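Side-chain contacts in binary enterotoxin of Clostridium perfringens component a (Clostridium perfringens, PDB 5WTZ), which transfers ADP-ribose from NAD+ to actin, probably serving as the enzymatic component of a binary, iota-like enterotoxin: residues Met301-Asn304 with Asp309-Ser312; Tyr315-Asn318 with Asn322-Lys325; Lys325-Trp330 with Asp396-Tyr401. One frame throughout, in Å; residues are numbered along the deposited sequence.

Interaction 1 of 3, residues Met301-Asn304 with Asp309-Ser312; sequences MGPN and DLNS. With NAD (nicotinamide-adenine-dinucleotide), chain B.
Pro303 and Asn304 carry the touch from 301-304 to the turn at 309-312, on a loop that also borders the bound NAD. Ahead of them, Met301 rests its side chain on Leu358 and Leu360 of strand 358-364. Gly302 follows, its CA 3.2 Å from NAD O2B, on the adenosine ribose. Its amide is bonded to Glu305 OE2, which also grips the dinucleotide. Pro303 then turns its ring to the second segment: CG lies against the peptide between Asp309 and Leu310, 3.8 Å from Leu310 N, and equally close to Leu310 CD1, a methyl that also lies near Pro303 CD. The peptide under the proline ring belongs to a type I turn from Asp309 to Ser312, closed by the bond from Ser312 N to Asp309 O (3.1 Å), with Asp309 N also donating to Ser312 OG at 2.8 Å (159°). The loop follows strand 295-301, which bears Arg299, a residue that binds NAD and probably corresponds to the arginine of the R-S-E signature of this ADP-ribosyltransferase class. Asn304 reaches both ways. Its CB sits 3.6 Å from NAD N3A and its backbone O is 3.5 Å from C2A of the adenine, while ND2 bonds to Leu308 O. The amide stands nearly perpendicular to the carboxylate of Asp309 (88°), ND2 being 4.1 Å from OD1.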
loop_
_atom_site.group_PDB
_atom_site.type_symbol
_atom_site.label_atom_id
_atom_site.label_comp_id
_atom_site.label_asym_id
_atom_site.label_seq_id
_atom_site.Cartn_x
_atom_site.Cartn_y
_atom_site.Cartn_z
ATOM N N MET A 301 -9.786 7.131 9.215
ATOM C CA MET A 301 -10.754 6.435 10.058
ATOM C C MET A 301 -10.705 7.016 11.461
ATOM O O MET A 301 -9.640 7.398 11.941
ATOM C CB MET A 301 -10.466 4.923 10.103
ATOM C CG MET A 301 -10.194 4.263 8.738
ATOM S SD MET A 301 -9.597 2.558 8.896
ATOM C CE MET A 301 -11.104 1.700 9.197
ATOM N N GLY A 302 -11.854 7.094 12.119
ATOM C CA GLY A 302 -11.882 7.462 13.524
ATOM C C GLY A 302 -11.613 6.249 14.404
ATOM O O GLY A 302 -11.739 5.103 13.946
ATOM N N PRO A 303 -11.271 6.480 15.680
ATOM C CA PRO A 303 -10.920 5.371 16.581
ATOM C C PRO A 303 -12.056 4.362 16.797
ATOM O O PRO A 303 -11.760 3.176 16.976
ATOM C CB PRO A 303 -10.575 6.089 17.891
ATOM C CG PRO A 303 -11.320 7.411 17.815
ATOM C CD PRO A 303 -11.174 7.784 16.362
ATOM N N ASN A 304 -13.311 4.816 16.785
ATOM C CA ASN A 304 -14.469 3.928 16.971
ATOM C C ASN A 304 -14.478 2.746 16.013
ATOM O O ASN A 304 -15.040 1.695 16.320
ATOM C CB ASN A 304 -15.800 4.669 16.786
ATOM C CG ASN A 304 -16.088 5.690 17.863
ATOM O OD1 ASN A 304 -17.136 6.351 17.816
ATOM N ND2 ASN A 304 -15.182 5.835 18.838
ATOM N N ASP A 309 -11.666 4.973 21.690
ATOM C CA ASP A 309 -12.095 6.365 21.860
ATOM C C ASP A 309 -10.906 7.280 21.616
ATOM O O ASP A 309 -9.754 6.837 21.655
ATOM C CB ASP A 309 -12.633 6.623 23.266
ATOM C CG ASP A 309 -13.771 5.714 23.628
ATOM O OD1 ASP A 309 -14.754 5.669 22.862
ATOM O OD2 ASP A 309 -13.666 5.027 24.668
ATOM N N LEU A 310 -11.186 8.562 21.410
ATOM C CA LEU A 310 -10.139 9.560 21.217
ATOM C C LEU A 310 -9.166 9.600 22.400
ATOM O O LEU A 310 -7.979 9.872 22.224
ATOM C CB LEU A 310 -10.766 10.940 20.998
ATOM C CG LEU A 310 -10.236 11.789 19.839
ATOM C CD1 LEU A 310 -10.273 11.024 18.516
ATOM C CD2 LEU A 310 -11.025 13.084 19.733
ATOM N N ASN A 311 -9.663 9.309 23.598
ATOM C CA ASN A 311 -8.820 9.339 24.793
ATOM C C ASN A 311 -8.502 7.965 25.382
ATOM O O ASN A 311 -8.119 7.856 26.555
ATOM C CB ASN A 311 -9.473 10.206 25.862
ATOM C CG ASN A 311 -9.755 11.608 25.370
ATOM O OD1 ASN A 311 -10.880 12.099 25.469
ATOM N ND2 ASN A 311 -8.732 12.259 24.818
ATOM N N SER A 312 -8.662 6.921 24.580
ATOM C CA SER A 312 -8.240 5.593 25.001
ATOM C C SER A 312 -6.727 5.592 25.125
ATOM O O SER A 312 -6.038 6.065 24.224
ATOM C CB SER A 312 -8.683 4.520 24.005
ATOM O OG SER A 312 -10.098 4.447 23.911
HETATM P PA NAD B . -18.520 8.375 8.849
HETATM O O1A NAD B . -20.026 8.348 8.967
HETATM O O2A NAD B . -17.796 7.257 8.162
HETATM O O5B NAD B . -17.860 8.518 10.313
HETATM C C5B NAD B . -18.427 9.320 11.355
HETATM C C4B NAD B . -17.985 8.778 12.700
HETATM O O4B NAD B . -18.515 7.453 12.838
HETATM C C3B NAD B . -16.466 8.681 12.808
HETATM O O3B NAD B . -16.082 9.015 14.152
HETATM C C2B NAD B . -16.190 7.211 12.519
HETATM O O2B NAD B . -15.010 6.732 13.171
HETATM C C1B NAD B . -17.449 6.515 13.023
HETATM N N9A NAD B . -17.698 5.308 12.210
HETATM C C8A NAD B . -17.863 5.253 10.875
HETATM N N7A NAD B . -18.058 3.967 10.470
HETATM C C5A NAD B . -17.993 3.197 11.562
HETATM C C6A NAD B . -18.110 1.754 11.855
HETATM N N6A NAD B . -18.331 0.871 10.856
HETATM N N1A NAD B . -17.964 1.353 13.142
HETATM C C2A NAD B . -17.751 2.227 14.140
HETATM N N3A NAD B . -17.649 3.557 13.946
HETATM C C4A NAD B . -17.748 4.078 12.700
HETATM O O3 NAD B . -18.152 9.745 8.100
HETATM P PN NAD B . -16.734 10.495 7.990
HETATM O O1N NAD B . -15.805 9.618 7.180
HETATM O O2N NAD B . -16.347 10.985 9.366
HETATM O O5D NAD B . -17.197 11.770 7.126
HETATM C C5D NAD B . -17.881 11.628 5.881
HETATM C C4D NAD B . -17.852 12.956 5.148
HETATM O O4D NAD B . -16.540 13.183 4.630
HETATM C C3D NAD B . -18.754 12.902 3.931
HETATM O O3D NAD B . -19.109 14.255 3.594
HETATM C C2D NAD B . -17.852 12.329 2.859
HETATM O O2D NAD B . -18.256 12.745 1.550
HETATM C C1D NAD B . -16.466 12.849 3.250
HETATM N N1N NAD B . -15.381 11.867 3.044
HETATM C C2N NAD B . -14.665 11.397 4.085
HETATM C C3N NAD B . -13.637 10.470 3.878
HETATM C C7N NAD B . -12.815 9.932 5.016
HETATM O O7N NAD B . -13.258 9.870 6.170
HETATM N N7N NAD B . -11.581 9.563 4.713
HETATM C C4N NAD B . -13.327 10.032 2.595
HETATM C C5N NAD B . -14.080 10.529 1.543
HETATM C C6N NAD B . -15.101 11.447 1.801
#

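Interaction 2 of 3, residues Tyr315-Asn318 with Asn322-Lys325; sequences YDFN and NVSK
Asn322 ND2 donates to the backbone O of Asp316 in a short, nearly straight hydrogen bond (2.7 Å, 167°). The acceptor lies almost in the amide plane of Asn322, whereas the donor is tilted out of the Asp316 carbonyl plane. CG anti to its own carbonyl carbon (chi1 -69°) sets the Asn322 amide against the Asp316 carbonyl, and CB follows to 3.3 Å from the same Asp316 O. The Asp316 carbonyl is thus bonded by the amide and flanked by the methylene. Beside it, Val323 sets CG2 against Phe317, 3.6 Å from Phe317 O and 4.1 Å from Phe317 CB. The Phe317 ring presents its edge to the helix: Asn322 O and Val323 N lie near its plane, the former 4.1 Å from CE1. Tyr315 O hangs over one face of this ring toward the rim. In the next shell the loop shapes itself. Asp316 is the centre of an inverse gamma turn, and its OD1 accepts from Asn318 N at 3.2 Å, an Asx turn. Outside bonds hold two carbonyls, Tyr315 O by Lys357 NZ and Phe317 O by Asn412 ND2. The loop is thereby laid against the first turns of helix 320-330, where Phe317 and Val323 both rest on Leu414 of strand 411-420 and Val323 also meets Glu400 of strand 391-403.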
loop_
_atom_site.group_PDB
_atom_site.type_symbol
_atom_site.label_atom_id
_atom_site.label_comp_id
_atom_site.label_asym_id
_atom_site.label_seq_id
_atom_site.Cartn_x
_atom_site.Cartn_y
_atom_site.Cartn_z
ATOM N N TYR A 315 -4.972 4.214 22.237
ATOM C CA TYR A 315 -4.970 5.004 21.006
ATOM C C TYR A 315 -3.732 5.925 20.938
ATOM O O TYR A 315 -3.533 6.650 19.966
ATOM C CB TYR A 315 -6.286 5.793 20.921
ATOM C CG TYR A 315 -6.561 6.505 19.611
ATOM C CD1 TYR A 315 -6.528 5.830 18.395
ATOM C CD2 TYR A 315 -6.896 7.858 19.604
ATOM C CE1 TYR A 315 -6.801 6.492 17.200
ATOM C CE2 TYR A 315 -7.172 8.522 18.423
ATOM C CZ TYR A 315 -7.124 7.842 17.231
ATOM O OH TYR A 315 -7.398 8.528 16.068
ATOM N N ASP A 316 -2.892 5.877 21.973
ATOM C CA ASP A 316 -1.656 6.653 21.993
ATOM C C ASP A 316 -0.540 5.900 21.274
ATOM O O ASP A 316 0.234 5.178 21.904
ATOM C CB ASP A 316 -1.234 6.970 23.432
ATOM C CG ASP A 316 -0.067 7.948 23.501
ATOM O OD1 ASP A 316 0.517 8.284 22.448
ATOM O OD2 ASP A 316 0.270 8.384 24.614
ATOM N N PHE A 317 -0.443 6.090 19.963
ATOM C CA PHE A 317 0.509 5.332 19.150
ATOM C C PHE A 317 1.917 5.907 19.217
ATOM O O PHE A 317 2.833 5.388 18.578
ATOM C CB PHE A 317 0.037 5.268 17.701
ATOM C CG PHE A 317 -1.284 4.580 17.536
ATOM C CD1 PHE A 317 -1.533 3.370 18.173
ATOM C CD2 PHE A 317 -2.287 5.152 16.772
ATOM C CE1 PHE A 317 -2.761 2.733 18.032
ATOM C CE2 PHE A 317 -3.506 4.524 16.622
ATOM C CZ PHE A 317 -3.749 3.320 17.258
ATOM N N ASN A 318 2.088 6.964 20.000
ATOM C CA ASN A 318 3.418 7.493 20.289
ATOM C C ASN A 318 4.180 6.583 21.245
ATOM O O ASN A 318 5.358 6.796 21.525
ATOM C CB ASN A 318 3.322 8.907 20.868
ATOM C CG ASN A 318 3.083 9.959 19.798
ATOM O OD1 ASN A 318 3.413 9.751 18.631
ATOM N ND2 ASN A 318 2.508 11.094 20.190
ATOM N N ASN A 322 1.628 0.355 22.425
ATOM C CA ASN A 322 0.285 0.515 21.861
ATOM C C ASN A 322 0.185 0.156 20.382
ATOM O O ASN A 322 -0.827 -0.381 19.938
ATOM C CB ASN A 322 -0.211 1.937 22.085
ATOM C CG ASN A 322 -0.480 2.220 23.539
ATOM O OD1 ASN A 322 -0.822 1.311 24.298
ATOM N ND2 ASN A 322 -0.318 3.477 23.946
ATOM N N VAL A 323 1.228 0.446 19.615
ATOM C CA VAL A 323 1.278 -0.029 18.236
ATOM C C VAL A 323 1.298 -1.562 18.215
ATOM O O VAL A 323 0.595 -2.186 17.424
ATOM C CB VAL A 323 2.508 0.515 17.488
ATOM C CG1 VAL A 323 2.579 -0.080 16.077
ATOM C CG2 VAL A 323 2.479 2.038 17.448
ATOM N N SER A 324 2.103 -2.159 19.096
ATOM C CA SER A 324 2.193 -3.620 19.205
ATOM C C SER A 324 0.855 -4.260 19.569
ATOM O O SER A 324 0.461 -5.276 18.985
ATOM C CB SER A 324 3.241 -4.013 20.243
ATOM O OG SER A 324 4.517 -3.547 19.853
ATOM N N LYS A 325 0.163 -3.660 20.538
ATOM C CA LYS A 325 -1.163 -4.126 20.946
ATOM C C LYS A 325 -2.125 -4.106 19.769
ATOM O O LYS A 325 -2.892 -5.049 19.566
ATOM C CB LYS A 325 -1.727 -3.264 22.080
ATOM C CG LYS A 325 -1.140 -3.545 23.447
ATOM C CD LYS A 325 -1.790 -2.684 24.538
ATOM C CE LYS A 325 -3.106 -3.276 25.026
ATOM N NZ LYS A 325 -3.682 -2.504 26.170
#

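Interaction 3 of 3, residues Lys325-Trp330 with Asp396-Tyr401; sequences KFKEKW and DNITEY
Lys327 and Ile398, with CA atoms 6.5 Å apart, mark where helix segment 325-330 comes nearest strand segment 396-401; the two axes run almost exactly antiparallel (172°) and approach to 9.2 Å. Ile398 fills the interface with both of its branches. CG2 lies alongside the aliphatic chain of Lys327, 3.8 Å from its CG, the two side chains sliding past each other in opposite directions. CD1, on the branch anti to the carbonyl carbon (chi1 -68°), instead reaches Phe326 CD2 at 3.7 Å, the side chains crossing at about a right angle, and touches Trp330 CB more loosely. Trp330 CD1 lies 3.4 Å above the centre of the Phe326 ring, holding that ring from one face. Extended beyond CG, Lys327 carries its ammonium to the strand backbone, where NZ makes a weak bond to Ile398 O (3.2 Å). A water 3.0 Å from NZ accepts from it and from Glu400 N, giving the lysine a second hold on the strand. Phe326 further packs on Leu414 and Ile416, so helix 320-330 packs on one face of the mixed sheet, over strands 391-403 and 411-420, in the ADP-ribosyltransferase domain that binds NAD.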
loop_
_atom_site.group_PDB
_atom_site.type_symbol
_atom_site.label_atom_id
_atom_site.label_comp_id
_atom_site.label_asym_id
_atom_site.label_seq_id
_atom_site.Cartn_x
_atom_site.Cartn_y
_atom_site.Cartn_z
ATOM N N LYS A 325 0.163 -3.660 20.538
ATOM C CA LYS A 325 -1.163 -4.126 20.946
ATOM C C LYS A 325 -2.125 -4.106 19.769
ATOM O O LYS A 325 -2.892 -5.049 19.566
ATOM C CB LYS A 325 -1.727 -3.264 22.080
ATOM C CG LYS A 325 -1.140 -3.545 23.447
ATOM C CD LYS A 325 -1.790 -2.684 24.538
ATOM C CE LYS A 325 -3.106 -3.276 25.026
ATOM N NZ LYS A 325 -3.682 -2.504 26.170
ATOM N N PHE A 326 -2.073 -3.034 18.985
ATOM C CA PHE A 326 -2.986 -2.853 17.873
ATOM C C PHE A 326 -2.717 -3.898 16.799
ATOM O O PHE A 326 -3.648 -4.462 16.207
ATOM C CB PHE A 326 -2.848 -1.441 17.301
ATOM C CG PHE A 326 -3.945 -1.052 16.367
ATOM C CD1 PHE A 326 -5.114 -0.479 16.851
ATOM C CD2 PHE A 326 -3.812 -1.241 14.999
ATOM C CE1 PHE A 326 -6.137 -0.114 15.993
ATOM C CE2 PHE A 326 -4.836 -0.878 14.129
ATOM C CZ PHE A 326 -5.995 -0.305 14.625
ATOM N N LYS A 327 -1.436 -4.157 16.555
ATOM C CA LYS A 327 -1.042 -5.141 15.558
ATOM C C LYS A 327 -1.485 -6.526 15.992
ATOM O O LYS A 327 -2.015 -7.294 15.182
ATOM C CB LYS A 327 0.467 -5.103 15.310
ATOM C CG LYS A 327 0.935 -3.840 14.597
ATOM C CD LYS A 327 2.415 -3.929 14.271
ATOM C CE LYS A 327 2.859 -2.771 13.397
ATOM N NZ LYS A 327 4.111 -3.115 12.675
ATOM N N GLU A 328 -1.288 -6.839 17.271
ATOM C CA GLU A 328 -1.670 -8.135 17.808
ATOM C C GLU A 328 -3.187 -8.344 17.734
ATOM O O GLU A 328 -3.666 -9.440 17.435
ATOM C CB GLU A 328 -1.187 -8.274 19.251
ATOM C CG GLU A 328 0.168 -8.951 19.390
ATOM C CD GLU A 328 0.096 -10.452 19.158
ATOM O OE1 GLU A 328 -0.953 -11.064 19.475
ATOM O OE2 GLU A 328 1.091 -11.018 18.659
ATOM N N LYS A 329 -3.940 -7.282 17.984
ATOM C CA LYS A 329 -5.393 -7.379 17.998
ATOM C C LYS A 329 -5.979 -7.543 16.595
ATOM O O LYS A 329 -6.928 -8.308 16.412
ATOM C CB LYS A 329 -5.990 -6.144 18.683
ATOM C CG LYS A 329 -7.497 -6.184 18.913
ATOM C CD LYS A 329 -7.899 -5.050 19.843
ATOM C CE LYS A 329 -9.407 -4.891 19.938
ATOM N NZ LYS A 329 -10.089 -6.118 20.442
ATOM N N TRP A 330 -5.403 -6.868 15.600
ATOM C CA TRP A 330 -6.087 -6.728 14.306
ATOM C C TRP A 330 -5.431 -7.393 13.090
ATOM O O TRP A 330 -6.127 -7.669 12.119
ATOM C CB TRP A 330 -6.301 -5.240 13.991
ATOM C CG TRP A 330 -7.180 -4.545 15.007
ATOM C CD1 TRP A 330 -6.797 -3.593 15.921
ATOM C CD2 TRP A 330 -8.579 -4.777 15.238
ATOM N NE1 TRP A 330 -7.867 -3.224 16.693
ATOM C CE2 TRP A 330 -8.972 -3.938 16.302
ATOM C CE3 TRP A 330 -9.532 -5.621 14.660
ATOM C CZ2 TRP A 330 -10.280 -3.905 16.785
ATOM C CZ3 TRP A 330 -10.835 -5.587 15.145
ATOM C CH2 TRP A 330 -11.196 -4.729 16.189
ATOM N N ASP A 396 -4.437 -6.695 6.395
ATOM C CA ASP A 396 -3.289 -7.326 5.756
ATOM C C ASP A 396 -1.964 -6.835 6.349
ATOM O O ASP A 396 -1.016 -7.606 6.508
ATOM C CB ASP A 396 -3.292 -7.041 4.247
ATOM C CG ASP A 396 -4.530 -7.543 3.549
ATOM O OD1 ASP A 396 -4.993 -8.668 3.861
ATOM O OD2 ASP A 396 -5.023 -6.809 2.658
ATOM N N ASN A 397 -1.893 -5.538 6.644
ATOM C CA ASN A 397 -0.705 -5.001 7.299
ATOM C C ASN A 397 -1.005 -3.729 8.074
ATOM O O ASN A 397 -2.019 -3.045 7.845
ATOM C CB ASN A 397 0.408 -4.728 6.280
ATOM C CG ASN A 397 1.805 -4.971 6.851
ATOM O OD1 ASN A 397 1.983 -5.196 8.051
ATOM N ND2 ASN A 397 2.797 -4.923 5.986
ATOM N N ILE A 398 -0.091 -3.419 8.984
ATOM C CA ILE A 398 -0.181 -2.219 9.792
ATOM C C ILE A 398 1.205 -1.603 9.821
ATOM O O ILE A 398 2.169 -2.249 10.242
ATOM C CB ILE A 398 -0.690 -2.536 11.207
ATOM C CG1 ILE A 398 -2.153 -2.992 11.146
ATOM C CG2 ILE A 398 -0.525 -1.328 12.126
ATOM C CD1 ILE A 398 -2.675 -3.574 12.427
ATOM N N THR A 399 1.318 -0.376 9.326
ATOM C CA THR A 399 2.616 0.259 9.182
ATOM C C THR A 399 2.619 1.641 9.837
ATOM O O THR A 399 1.885 2.543 9.425
ATOM C CB THR A 399 3.016 0.389 7.703
ATOM O OG1 THR A 399 3.057 -0.909 7.097
ATOM C CG2 THR A 399 4.375 1.037 7.574
ATOM N N GLU A 400 3.437 1.811 10.865
ATOM C CA GLU A 400 3.471 3.095 11.555
ATOM C C GLU A 400 4.325 4.118 10.809
ATOM O O GLU A 400 5.339 3.771 10.202
ATOM C CB GLU A 400 3.984 2.914 12.982
ATOM C CG GLU A 400 5.373 2.308 13.045
ATOM C CD GLU A 400 5.890 2.163 14.462
ATOM O OE1 GLU A 400 6.004 3.198 15.156
ATOM O OE2 GLU A 400 6.186 1.017 14.874
ATOM N N TYR A 401 3.905 5.380 10.824
ATOM C CA TYR A 401 4.843 6.454 10.497
ATOM C C TYR A 401 4.528 7.648 11.371
ATOM O O TYR A 401 3.468 7.713 11.985
ATOM C CB TYR A 401 4.793 6.824 9.007
ATOM C CG TYR A 401 3.787 7.896 8.647
ATOM C CD1 TYR A 401 2.450 7.579 8.495
ATOM C CD2 TYR A 401 4.183 9.229 8.447
ATOM C CE1 TYR A 401 1.511 8.556 8.146
ATOM C CE2 TYR A 401 3.250 10.213 8.110
ATOM C CZ TYR A 401 1.920 9.859 7.960
ATOM O OH TYR A 401 0.983 10.811 7.633
HETATM O O HOH W 1 5.286 -0.544 11.595
#

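Overall arrangement
From the N terminus, strand 295-301 leads into a long connection to helix 320-330, and the first two contacts fold that connection in series. Interaction 1 closes a short loop beside NAD before interaction 2 opens; Tyr315 joins them, packing on Pro303 and the backbone of Asp309 and Leu310. Interaction 2 then closes another short loop onto the start of the helix. Interaction 3 starts at Lys325, where interaction 2 ends, and closes a far longer loop by returning strand 391-403 to the same helix. No contact nests within or crosses another. Phe317 touches Phe326 and Val323 touches Glu400, linking interactions 2 and 3, so packing runs from the nucleotide-side loop through the helix to the sheet.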